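Hypothetical protein EF3068 (Enterococcus faecalis, PDB 2B6C) is of unknown function but probably recognises or repairs alkylated DNA, as expected for a helical-repeat protein of the AlkD-like DNA alkylation repair family. Local coordinates at residues Ser106-Arg111 against Asn140-Leu145; Glu136-Arg141 against Phe173-Ala178; Ala144-Leu149 against Ile179-Arg184. All blocks are in the same frame, centred on the assembly; numbering follows the deposited sequence.

Contact 1: residues Ser106-Arg111 against Asn140-Leu145; sequences SVDAWR and NRRVAL. With SO4 (sulfate ion), chain I.
The guanidinium of Arg142 and the carboxylate of Asp108 meet edge to edge, their planes nearly continuous at 19° to one another. Arg142 presents its NE side: NE donates to Asp108 OD1 at 2.8 Å, and Arg142 NH1 donates to Asp108 OD2, also at 2.8 Å. Each oxygen accepts through its syn lone pair and each bond bends only modestly, so the two-point salt bridge fixes the rotation of both groups. Helix 173-186 covers the pair, chiefly through Trp181. Arg111, whose chain is bent, lays one face of its guanidinium over the backbone oxygen of Asp108.

Arg142 reaches across because CG stands anti to the backbone N (chi1 -178°) and the chain runs extended from there to NE. Beside this polar bridge lies a small apolar contact: Val143 CG2 approaches Val107 CG1 to 3.9 Å and rests against Arg111 CB at 4.2 Å. The backbones come nearest where the CA atoms of Arg111 and Val143 stand 5.2 Å apart. Asn140 does not touch segment 106-111; its ND2 donates to O4 of a sulfate ion at 3.2 Å.

The short helical segments run in broadly the same direction, crossing at -42° with axes 9.5 Å apart. Helices packed side by side in this way are characteristic of HEAT-like, all-helical repeat folds; the buried Asp-Arg pair next to a tryptophan is consistent with the DNA-facing cleft of AlkD relatives.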
loop_
_atom_site.group_PDB
_atom_site.type_symbol
_atom_site.label_atom_id
_atom_site.label_comp_id
_atom_site.label_asym_id
_atom_site.label_seq_id
_atom_site.Cartn_x
_atom_site.Cartn_y
_atom_site.Cartn_z
ATOM N N SER B 106 -23.365 -0.165 -0.722
ATOM C CA SER B 106 -22.445 -1.017 -1.507
ATOM C C SER B 106 -21.914 -0.360 -2.782
ATOM O O SER B 106 -20.766 -0.541 -3.129
ATOM C CB SER B 106 -23.074 -2.373 -1.871
ATOM O OG SER B 106 -24.136 -2.210 -2.805
ATOM N N VAL B 107 -22.768 0.374 -3.494
ATOM C CA VAL B 107 -22.382 1.020 -4.748
ATOM C C VAL B 107 -21.306 2.107 -4.517
ATOM O O VAL B 107 -20.346 2.211 -5.311
ATOM C CB VAL B 107 -23.635 1.599 -5.497
ATOM C CG1 VAL B 107 -23.226 2.444 -6.714
ATOM C CG2 VAL B 107 -24.558 0.452 -5.932
ATOM N N ASP B 108 -21.465 2.903 -3.461
ATOM C CA ASP B 108 -20.479 3.916 -3.105
ATOM C C ASP B 108 -19.195 3.251 -2.629
ATOM O O ASP B 108 -18.118 3.754 -2.898
ATOM C CB ASP B 108 -21.009 4.893 -2.030
ATOM C CG ASP B 108 -22.126 5.802 -2.543
ATOM O OD1 ASP B 108 -22.365 5.871 -3.773
ATOM O OD2 ASP B 108 -22.783 6.483 -1.700
ATOM N N ALA B 109 -19.296 2.137 -1.897
ATOM C CA ALA B 109 -18.073 1.336 -1.591
ATOM C C ALA B 109 -17.408 0.798 -2.869
ATOM O O ALA B 109 -16.189 0.896 -3.008
ATOM C CB ALA B 109 -18.359 0.207 -0.598
ATOM N N TRP B 110 -18.184 0.229 -3.809
ATOM C CA TRP B 110 -17.610 -0.162 -5.122
ATOM C C TRP B 110 -16.992 1.024 -5.880
ATOM O O TRP B 110 -15.937 0.881 -6.499
ATOM C CB TRP B 110 -18.627 -0.843 -6.059
ATOM C CG TRP B 110 -18.905 -2.272 -5.698
ATOM C CD1 TRP B 110 -20.126 -2.821 -5.348
ATOM C CD2 TRP B 110 -17.954 -3.346 -5.658
ATOM N NE1 TRP B 110 -19.979 -4.165 -5.089
ATOM C CE2 TRP B 110 -18.665 -4.517 -5.281
ATOM C CE3 TRP B 110 -16.568 -3.437 -5.928
ATOM C CZ2 TRP B 110 -18.036 -5.764 -5.118
ATOM C CZ3 TRP B 110 -15.939 -4.691 -5.793
ATOM C CH2 TRP B 110 -16.681 -5.841 -5.386
ATOM N N ARG B 111 -17.653 2.181 -5.825
ATOM C CA ARG B 111 -17.174 3.364 -6.513
ATOM C C ARG B 111 -15.773 3.745 -6.004
ATOM O O ARG B 111 -14.871 4.076 -6.807
ATOM C CB ARG B 111 -18.154 4.543 -6.369
ATOM C CG ARG B 111 -17.591 5.877 -6.971
ATOM C CD ARG B 111 -16.899 6.710 -5.880
ATOM N NE ARG B 111 -17.900 7.167 -4.917
ATOM C CZ ARG B 111 -17.619 7.645 -3.713
ATOM N NH1 ARG B 111 -16.358 7.736 -3.326
ATOM N NH2 ARG B 111 -18.599 8.047 -2.909
ATOM N N ASN B 140 -24.939 1.712 -11.777
ATOM C CA ASN B 140 -23.715 1.816 -12.569
ATOM C C ASN B 140 -23.388 3.266 -12.980
ATOM O O ASN B 140 -22.230 3.656 -12.972
ATOM C CB ASN B 140 -23.732 0.925 -13.813
ATOM C CG ASN B 140 -23.501 -0.537 -13.497
ATOM O OD1 ASN B 140 -22.697 -0.881 -12.628
ATOM N ND2 ASN B 140 -24.212 -1.420 -14.209
ATOM N N ARG B 141 -24.398 4.038 -13.384
ATOM C CA ARG B 141 -24.196 5.446 -13.778
ATOM C C ARG B 141 -23.844 6.342 -12.596
ATOM O O ARG B 141 -23.110 7.325 -12.760
ATOM C CB ARG B 141 -25.426 5.972 -14.493
ATOM C CG ARG B 141 -25.751 5.114 -15.722
ATOM C CD ARG B 141 -26.582 5.937 -16.729
ATOM N NE ARG B 141 -27.743 6.586 -16.138
ATOM C CZ ARG B 141 -28.896 5.974 -15.846
ATOM N NH1 ARG B 141 -29.054 4.656 -16.056
ATOM N NH2 ARG B 141 -29.889 6.684 -15.340
ATOM N N ARG B 142 -24.337 5.983 -11.403
ATOM C CA ARG B 142 -23.839 6.583 -10.186
ATOM C C ARG B 142 -22.285 6.455 -10.038
ATOM O O ARG B 142 -21.607 7.412 -9.616
ATOM C CB ARG B 142 -24.589 6.047 -8.957
ATOM C CG ARG B 142 -24.128 6.700 -7.627
ATOM C CD ARG B 142 -25.132 6.420 -6.499
ATOM N NE ARG B 142 -24.640 6.766 -5.172
ATOM C CZ ARG B 142 -25.127 7.768 -4.428
ATOM N NH1 ARG B 142 -24.636 7.984 -3.209
ATOM N NH2 ARG B 142 -26.116 8.558 -4.884
ATOM N N VAL B 143 -21.745 5.277 -10.352
ATOM C CA VAL B 143 -20.304 5.070 -10.359
ATOM C C VAL B 143 -19.614 5.972 -11.403
ATOM O O VAL B 143 -18.592 6.562 -11.069
ATOM C CB VAL B 143 -19.896 3.551 -10.541
ATOM C CG1 VAL B 143 -18.296 3.360 -10.685
ATOM C CG2 VAL B 143 -20.397 2.720 -9.356
ATOM N N ALA B 144 -20.176 6.078 -12.630
ATOM C CA ALA B 144 -19.634 6.974 -13.666
ATOM C C ALA B 144 -19.580 8.429 -13.181
ATOM O O ALA B 144 -18.559 9.132 -13.368
ATOM C CB ALA B 144 -20.435 6.862 -14.992
ATOM N N LEU B 145 -20.648 8.845 -12.508
ATOM C CA LEU B 145 -20.772 10.206 -12.003
ATOM C C LEU B 145 -19.823 10.513 -10.852
ATOM O O LEU B 145 -19.346 11.634 -10.716
ATOM C CB LEU B 145 -22.225 10.506 -11.590
ATOM C CG LEU B 145 -23.223 10.777 -12.708
ATOM C CD1 LEU B 145 -24.662 10.618 -12.181
ATOM C CD2 LEU B 145 -23.019 12.216 -13.304
HETATM S S SO4 I . -25.585 -2.095 -17.625
HETATM O O1 SO4 I . -25.800 -3.540 -17.535
HETATM O O2 SO4 I . -25.975 -1.582 -18.956
HETATM O O3 SO4 I . -24.139 -1.835 -17.502
HETATM O O4 SO4 I . -26.353 -1.425 -16.555
#

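Contact 2: residues Glu136-Arg141 against Phe173-Ala178; sequences ENFWNR and FFIQKA. With SO4 (sulfate ion), chain I.
Trp139 pushes the far corner of its indole onto the Phe174 ring, with CH2 over the middle of one face and 3.6 Å from Phe174 CG. The two six-membered rings are inclined at 45°, with centroids 4.8 Å apart, an oblique pairing. The opposite face of Phe174 is covered by the ring of its neighbour Phe173, so Phe174 is sandwiched. Phe138 adds a second contact through CE1, which lies 3.9 Å from Phe174 CB, and its own CB packs on Ile175 CG1 at 3.7 Å. Ile175 CD1 rests against both Phe138 O (3.4 Å) and Arg141 CB (4.0 Å).

One shell out, Phe138 and Trp139 brace each other. Phe138 CG stands between the backbone N and the carbonyl carbon (chi1 74°), which brings CE1 over the centre of the indole. Trp103 meets Phe174 edge-to-face, and Asp167 holds the guanidinium of Arg141 in a salt bridge.

The helix start that carries these rings is capped by Asn137, whose OD1 accepts from Trp139 N at 2.9 Å. On the N-terminal side of the helix, Asn137 N donates to sulfate O4 at 2.9 Å and Glu136 N donates to sulfate O2; Lys95 and the Asn140 amide also hold the ion. The contact itself is therefore aromatic and aliphatic packing, while the polar work falls to the helix N-terminus, whose N-H groups would probably favour an anion, possibly including a phosphate.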
loop_
_atom_site.group_PDB
_atom_site.type_symbol
_atom_site.label_atom_id
_atom_site.label_comp_id
_atom_site.label_asym_id
_atom_site.label_seq_id
_atom_site.Cartn_x
_atom_site.Cartn_y
_atom_site.Cartn_z
ATOM N N GLU B 136 -27.551 0.915 -18.469
ATOM C CA GLU B 136 -28.981 0.844 -18.165
ATOM C C GLU B 136 -29.290 0.955 -16.663
ATOM O O GLU B 136 -30.291 1.536 -16.282
ATOM C CB GLU B 136 -29.599 -0.470 -18.665
ATOM C CG GLU B 136 -29.312 -0.791 -20.087
ATOM C CD GLU B 136 -30.496 -1.454 -20.786
ATOM O OE1 GLU B 136 -31.395 -0.705 -21.276
ATOM O OE2 GLU B 136 -30.522 -2.720 -20.847
ATOM N N ASN B 137 -28.460 0.359 -15.814
ATOM C CA ASN B 137 -28.735 0.351 -14.378
ATOM C C ASN B 137 -28.204 1.655 -13.760
ATOM O O ASN B 137 -27.032 1.980 -13.937
ATOM C CB ASN B 137 -28.125 -0.915 -13.757
ATOM C CG ASN B 137 -28.437 -1.076 -12.284
ATOM O OD1 ASN B 137 -28.291 -0.152 -11.498
ATOM N ND2 ASN B 137 -28.816 -2.263 -11.901
ATOM N N PHE B 138 -29.075 2.434 -13.110
ATOM C CA PHE B 138 -28.671 3.761 -12.628
ATOM C C PHE B 138 -27.570 3.675 -11.579
ATOM O O PHE B 138 -26.794 4.635 -11.428
ATOM C CB PHE B 138 -29.859 4.644 -12.129
ATOM C CG PHE B 138 -30.425 4.229 -10.785
ATOM C CD1 PHE B 138 -29.750 4.527 -9.599
ATOM C CD2 PHE B 138 -31.636 3.541 -10.706
ATOM C CE1 PHE B 138 -30.275 4.158 -8.357
ATOM C CE2 PHE B 138 -32.160 3.154 -9.469
ATOM C CZ PHE B 138 -31.463 3.484 -8.278
ATOM N N TRP B 139 -27.494 2.548 -10.856
ATOM C CA TRP B 139 -26.397 2.346 -9.895
ATOM C C TRP B 139 -25.039 2.360 -10.595
ATOM O O TRP B 139 -24.092 2.977 -10.079
ATOM C CB TRP B 139 -26.552 1.052 -9.094
ATOM C CG TRP B 139 -27.693 1.068 -8.165
ATOM C CD1 TRP B 139 -28.807 0.231 -8.198
ATOM C CD2 TRP B 139 -27.887 1.947 -7.055
ATOM N NE1 TRP B 139 -29.661 0.554 -7.191
ATOM C CE2 TRP B 139 -29.135 1.597 -6.462
ATOM C CE3 TRP B 139 -27.137 2.992 -6.492
ATOM C CZ2 TRP B 139 -29.649 2.270 -5.330
ATOM C CZ3 TRP B 139 -27.665 3.668 -5.361
ATOM C CH2 TRP B 139 -28.896 3.297 -4.795
ATOM N N ASN B 140 -24.939 1.712 -11.777
ATOM C CA ASN B 140 -23.715 1.816 -12.569
ATOM C C ASN B 140 -23.388 3.266 -12.980
ATOM O O ASN B 140 -22.230 3.656 -12.972
ATOM C CB ASN B 140 -23.732 0.925 -13.813
ATOM C CG ASN B 140 -23.501 -0.537 -13.497
ATOM O OD1 ASN B 140 -22.697 -0.881 -12.628
ATOM N ND2 ASN B 140 -24.212 -1.420 -14.209
ATOM N N ARG B 141 -24.398 4.038 -13.384
ATOM C CA ARG B 141 -24.196 5.446 -13.778
ATOM C C ARG B 141 -23.844 6.342 -12.596
ATOM O O ARG B 141 -23.110 7.325 -12.760
ATOM C CB ARG B 141 -25.426 5.972 -14.493
ATOM C CG ARG B 141 -25.751 5.114 -15.722
ATOM C CD ARG B 141 -26.582 5.937 -16.729
ATOM N NE ARG B 141 -27.743 6.586 -16.138
ATOM C CZ ARG B 141 -28.896 5.974 -15.846
ATOM N NH1 ARG B 141 -29.054 4.656 -16.056
ATOM N NH2 ARG B 141 -29.889 6.684 -15.340
ATOM N N PHE B 173 -33.491 10.204 -7.396
ATOM C CA PHE B 173 -32.763 10.796 -6.269
ATOM C C PHE B 173 -31.286 10.395 -6.225
ATOM O O PHE B 173 -30.427 11.242 -6.063
ATOM C CB PHE B 173 -33.442 10.456 -4.918
ATOM C CG PHE B 173 -32.590 10.789 -3.705
ATOM C CD1 PHE B 173 -32.573 12.084 -3.164
ATOM C CD2 PHE B 173 -31.763 9.803 -3.124
ATOM C CE1 PHE B 173 -31.772 12.391 -2.048
ATOM C CE2 PHE B 173 -30.948 10.100 -2.019
ATOM C CZ PHE B 173 -30.953 11.400 -1.481
ATOM N N PHE B 174 -30.980 9.115 -6.364
ATOM C CA PHE B 174 -29.590 8.672 -6.226
ATOM C C PHE B 174 -28.729 9.128 -7.402
ATOM O O PHE B 174 -27.505 9.109 -7.331
ATOM C CB PHE B 174 -29.506 7.162 -6.066
ATOM C CG PHE B 174 -30.054 6.665 -4.752
ATOM C CD1 PHE B 174 -31.278 6.005 -4.705
ATOM C CD2 PHE B 174 -29.345 6.858 -3.559
ATOM C CE1 PHE B 174 -31.784 5.540 -3.475
ATOM C CE2 PHE B 174 -29.857 6.397 -2.341
ATOM C CZ PHE B 174 -31.072 5.740 -2.306
ATOM N N ILE B 175 -29.377 9.512 -8.494
ATOM C CA ILE B 175 -28.643 10.060 -9.620
ATOM C C ILE B 175 -28.440 11.566 -9.434
ATOM O O ILE B 175 -27.319 12.069 -9.588
ATOM C CB ILE B 175 -29.313 9.679 -10.972
ATOM C CG1 ILE B 175 -29.042 8.210 -11.312
ATOM C CG2 ILE B 175 -28.875 10.627 -12.064
ATOM C CD1 ILE B 175 -27.574 7.890 -11.705
ATOM N N GLN B 176 -29.483 12.288 -9.032
ATOM C CA GLN B 176 -29.336 13.738 -8.892
ATOM C C GLN B 176 -28.348 14.071 -7.751
ATOM O O GLN B 176 -27.542 14.999 -7.867
ATOM C CB GLN B 176 -30.698 14.426 -8.705
ATOM C CG GLN B 176 -31.579 14.415 -9.974
ATOM C CD GLN B 176 -30.854 15.044 -11.128
ATOM O OE1 GLN B 176 -30.168 16.032 -10.938
ATOM N NE2 GLN B 176 -30.951 14.461 -12.309
ATOM N N LYS B 177 -28.424 13.296 -6.668
ATOM C CA LYS B 177 -27.491 13.358 -5.564
ATOM C C LYS B 177 -26.058 13.147 -6.037
ATOM O O LYS B 177 -25.162 13.863 -5.608
ATOM C CB LYS B 177 -27.822 12.262 -4.574
ATOM C CG LYS B 177 -28.004 12.755 -3.161
ATOM C CD LYS B 177 -26.677 13.096 -2.558
ATOM C CE LYS B 177 -26.789 13.148 -1.076
ATOM N NZ LYS B 177 -26.364 14.501 -0.565
ATOM N N ALA B 178 -25.854 12.171 -6.924
ATOM C CA ALA B 178 -24.544 11.864 -7.493
ATOM C C ALA B 178 -24.023 13.010 -8.369
ATOM O O ALA B 178 -22.829 13.325 -8.347
ATOM C CB ALA B 178 -24.594 10.560 -8.278
HETATM S S SO4 I . -25.585 -2.095 -17.625
HETATM O O1 SO4 I . -25.800 -3.540 -17.535
HETATM O O2 SO4 I . -25.975 -1.582 -18.956
HETATM O O3 SO4 I . -24.139 -1.835 -17.502
HETATM O O4 SO4 I . -26.353 -1.425 -16.555
#

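Contact 3: residues Ala144-Leu149 against Ile179-Arg184. With SO4 (sulfate ion), chain J.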
loop_
_atom_site.group_PDB
_atom_site.type_symbol
_atom_site.label_atom_id
_atom_site.label_comp_id
_atom_site.label_asym_id
_atom_site.label_seq_id
_atom_site.Cartn_x
_atom_site.Cartn_y
_atom_site.Cartn_z
ATOM N N ALA B 144 -20.176 6.078 -12.630
ATOM C CA ALA B 144 -19.634 6.974 -13.666
ATOM C C ALA B 144 -19.580 8.429 -13.181
ATOM O O ALA B 144 -18.559 9.132 -13.368
ATOM C CB ALA B 144 -20.435 6.862 -14.992
ATOM N N LEU B 145 -20.648 8.845 -12.508
ATOM C CA LEU B 145 -20.772 10.206 -12.003
ATOM C C LEU B 145 -19.823 10.513 -10.852
ATOM O O LEU B 145 -19.346 11.634 -10.716
ATOM C CB LEU B 145 -22.225 10.506 -11.590
ATOM C CG LEU B 145 -23.223 10.777 -12.708
ATOM C CD1 LEU B 145 -24.662 10.618 -12.181
ATOM C CD2 LEU B 145 -23.019 12.216 -13.304
ATOM N N ASN B 146 -19.540 9.512 -10.038
ATOM C CA ASN B 146 -18.738 9.698 -8.855
ATOM C C ASN B 146 -17.364 9.039 -8.948
ATOM O O ASN B 146 -16.638 9.000 -7.966
ATOM C CB ASN B 146 -19.532 9.227 -7.616
ATOM C CG ASN B 146 -20.719 10.148 -7.291
ATOM O OD1 ASN B 146 -20.840 11.279 -7.828
ATOM N ND2 ASN B 146 -21.582 9.688 -6.397
ATOM N N LEU B 147 -16.994 8.527 -10.123
ATOM C CA LEU B 147 -15.690 7.870 -10.293
ATOM C C LEU B 147 -14.536 8.781 -9.871
ATOM O O LEU B 147 -13.529 8.315 -9.321
ATOM C CB LEU B 147 -15.490 7.415 -11.749
ATOM C CG LEU B 147 -14.218 6.617 -12.089
ATOM C CD1 LEU B 147 -14.099 5.348 -11.218
ATOM C CD2 LEU B 147 -14.181 6.288 -13.575
ATOM N N GLN B 148 -14.710 10.087 -10.091
ATOM C CA GLN B 148 -13.602 11.032 -9.968
ATOM C C GLN B 148 -13.622 11.907 -8.703
ATOM O O GLN B 148 -12.842 12.845 -8.610
ATOM C CB GLN B 148 -13.574 11.910 -11.215
ATOM C CG GLN B 148 -13.758 11.100 -12.521
ATOM C CD GLN B 148 -13.365 11.897 -13.724
ATOM O OE1 GLN B 148 -12.176 12.156 -13.946
ATOM N NE2 GLN B 148 -14.350 12.352 -14.474
ATOM N N LEU B 149 -14.474 11.565 -7.726
ATOM C CA LEU B 149 -14.694 12.390 -6.516
ATOM C C LEU B 149 -13.417 12.689 -5.772
ATOM O O LEU B 149 -13.290 13.736 -5.136
ATOM C CB LEU B 149 -15.647 11.703 -5.528
ATOM C CG LEU B 149 -17.124 11.602 -5.898
ATOM C CD1 LEU B 149 -17.968 11.016 -4.746
ATOM C CD2 LEU B 149 -17.680 12.928 -6.335
ATOM N N ILE B 179 -24.918 13.658 -9.104
ATOM C CA ILE B 179 -24.538 14.848 -9.881
ATOM C C ILE B 179 -24.079 15.980 -8.952
ATOM O O ILE B 179 -23.030 16.579 -9.194
ATOM C CB ILE B 179 -25.669 15.365 -10.811
ATOM C CG1 ILE B 179 -25.980 14.338 -11.893
ATOM C CG2 ILE B 179 -25.313 16.761 -11.452
ATOM C CD1 ILE B 179 -27.240 14.710 -12.677
ATOM N N GLY B 180 -24.844 16.247 -7.898
ATOM C CA GLY B 180 -24.502 17.306 -6.958
ATOM C C GLY B 180 -23.181 17.074 -6.230
ATOM O O GLY B 180 -22.382 17.992 -6.089
ATOM N N TRP B 181 -22.973 15.863 -5.719
ATOM C CA TRP B 181 -21.692 15.461 -5.133
ATOM C C TRP B 181 -20.504 15.616 -6.094
ATOM O O TRP B 181 -19.411 16.007 -5.677
ATOM C CB TRP B 181 -21.749 13.992 -4.740
ATOM C CG TRP B 181 -22.229 13.686 -3.315
ATOM C CD1 TRP B 181 -22.763 14.564 -2.374
ATOM C CD2 TRP B 181 -22.235 12.383 -2.697
ATOM N NE1 TRP B 181 -23.061 13.875 -1.194
ATOM C CE2 TRP B 181 -22.768 12.540 -1.374
ATOM C CE3 TRP B 181 -21.844 11.093 -3.139
ATOM C CZ2 TRP B 181 -22.913 11.441 -0.475
ATOM C CZ3 TRP B 181 -22.001 9.999 -2.258
ATOM C CH2 TRP B 181 -22.524 10.188 -0.934
ATOM N N SER B 182 -20.694 15.260 -7.362
ATOM C CA SER B 182 -19.576 15.315 -8.316
ATOM C C SER B 182 -19.170 16.783 -8.518
ATOM O O SER B 182 -17.983 17.081 -8.650
ATOM C CB SER B 182 -19.906 14.632 -9.639
ATOM O OG SER B 182 -20.669 15.500 -10.461
ATOM N N LEU B 183 -20.156 17.684 -8.463
ATOM C CA LEU B 183 -19.909 19.122 -8.629
ATOM C C LEU B 183 -19.336 19.744 -7.368
ATOM O O LEU B 183 -18.352 20.488 -7.440
ATOM C CB LEU B 183 -21.164 19.851 -9.113
ATOM C CG LEU B 183 -21.549 19.445 -10.537
ATOM C CD1 LEU B 183 -22.972 19.888 -10.855
ATOM C CD2 LEU B 183 -20.528 19.914 -11.586
ATOM N N ARG B 184 -19.923 19.395 -6.224
ATOM C CA ARG B 184 -19.410 19.780 -4.916
ATOM C C ARG B 184 -17.925 19.450 -4.731
ATOM O O ARG B 184 -17.141 20.335 -4.388
ATOM C CB ARG B 184 -20.240 19.126 -3.815
ATOM C CG ARG B 184 -19.928 19.534 -2.406
ATOM C CD ARG B 184 -20.840 18.710 -1.572
ATOM N NE ARG B 184 -20.931 19.110 -0.190
ATOM C CZ ARG B 184 -22.014 19.610 0.405
ATOM N NH1 ARG B 184 -23.127 19.883 -0.268
ATOM N NH2 ARG B 184 -21.960 19.887 1.690
HETATM S S SO4 J . -18.540 17.809 2.326
HETATM O O1 SO4 J . -18.349 18.025 3.749
HETATM O O2 SO4 J . -19.965 17.648 2.047
HETATM O O3 SO4 J . -17.847 16.576 1.967
HETATM O O4 SO4 J . -18.035 18.936 1.547
#
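The last part of helix 138-146 and the type I turn from Asn146 to Leu149 pack against the middle of helix 173-186. Leu145 lays its branch against Ile179, CD2 meeting CG1 at 3.9 Å, and its backbone oxygen sits close to Ser182 CB, 3.2 Å away. The small serine thus lets the backbones approach, the CA atoms of Asn146 and Ser182 lying 5.7 Å apart. The Ser182 hydroxyl turns back on its own helix: with OG between the backbone N and carbonyl carbon (chi1 81°), it donates to Ile179 O at 2.9 Å. That oxygen also accepts from Leu183 N, both donors reaching it from the same face of its plane.

At the end of the turn, Leu149 CD2 lies 3.6 Å from Trp181 O, and its CD1 reaches the indole at CE3. The side chain of Asn146 lies at the edge of the same indole. Away from this interface, Arg184 makes weak bonds to a second sulfate ion and a salt bridge to Glu210. Side chains of helix 157-166 cover Leu145, Ile179 and Ser182, giving the layered helix packing typical of HEAT-like folds.

In the fold
Helix 138-146 runs through all three contacts: its start serves contact 2, its body contact 1 and its end contact 3. The centres of contacts 1 and 2 are about 8 Å apart, those of 1 and 3 about 10 Å, and those of 2 and 3 about 11 Å. Arg142 joins them, its NH2 lying 2.9 Å from Phe174 O, probably hydrogen-bonded, and its NH1 3.5 Å from Trp181 CZ3. Arg111 of contact 1 packs its CZ on Leu149 CD1 of contact 3 at 3.5 Å. Contacts 1 and 2 share one sulfate, whereas contact 3 has another, both ions probably coming from the crystallisation liquor. Helices 104-120, 138-146 and 173-186 thus pack on one another round Arg142.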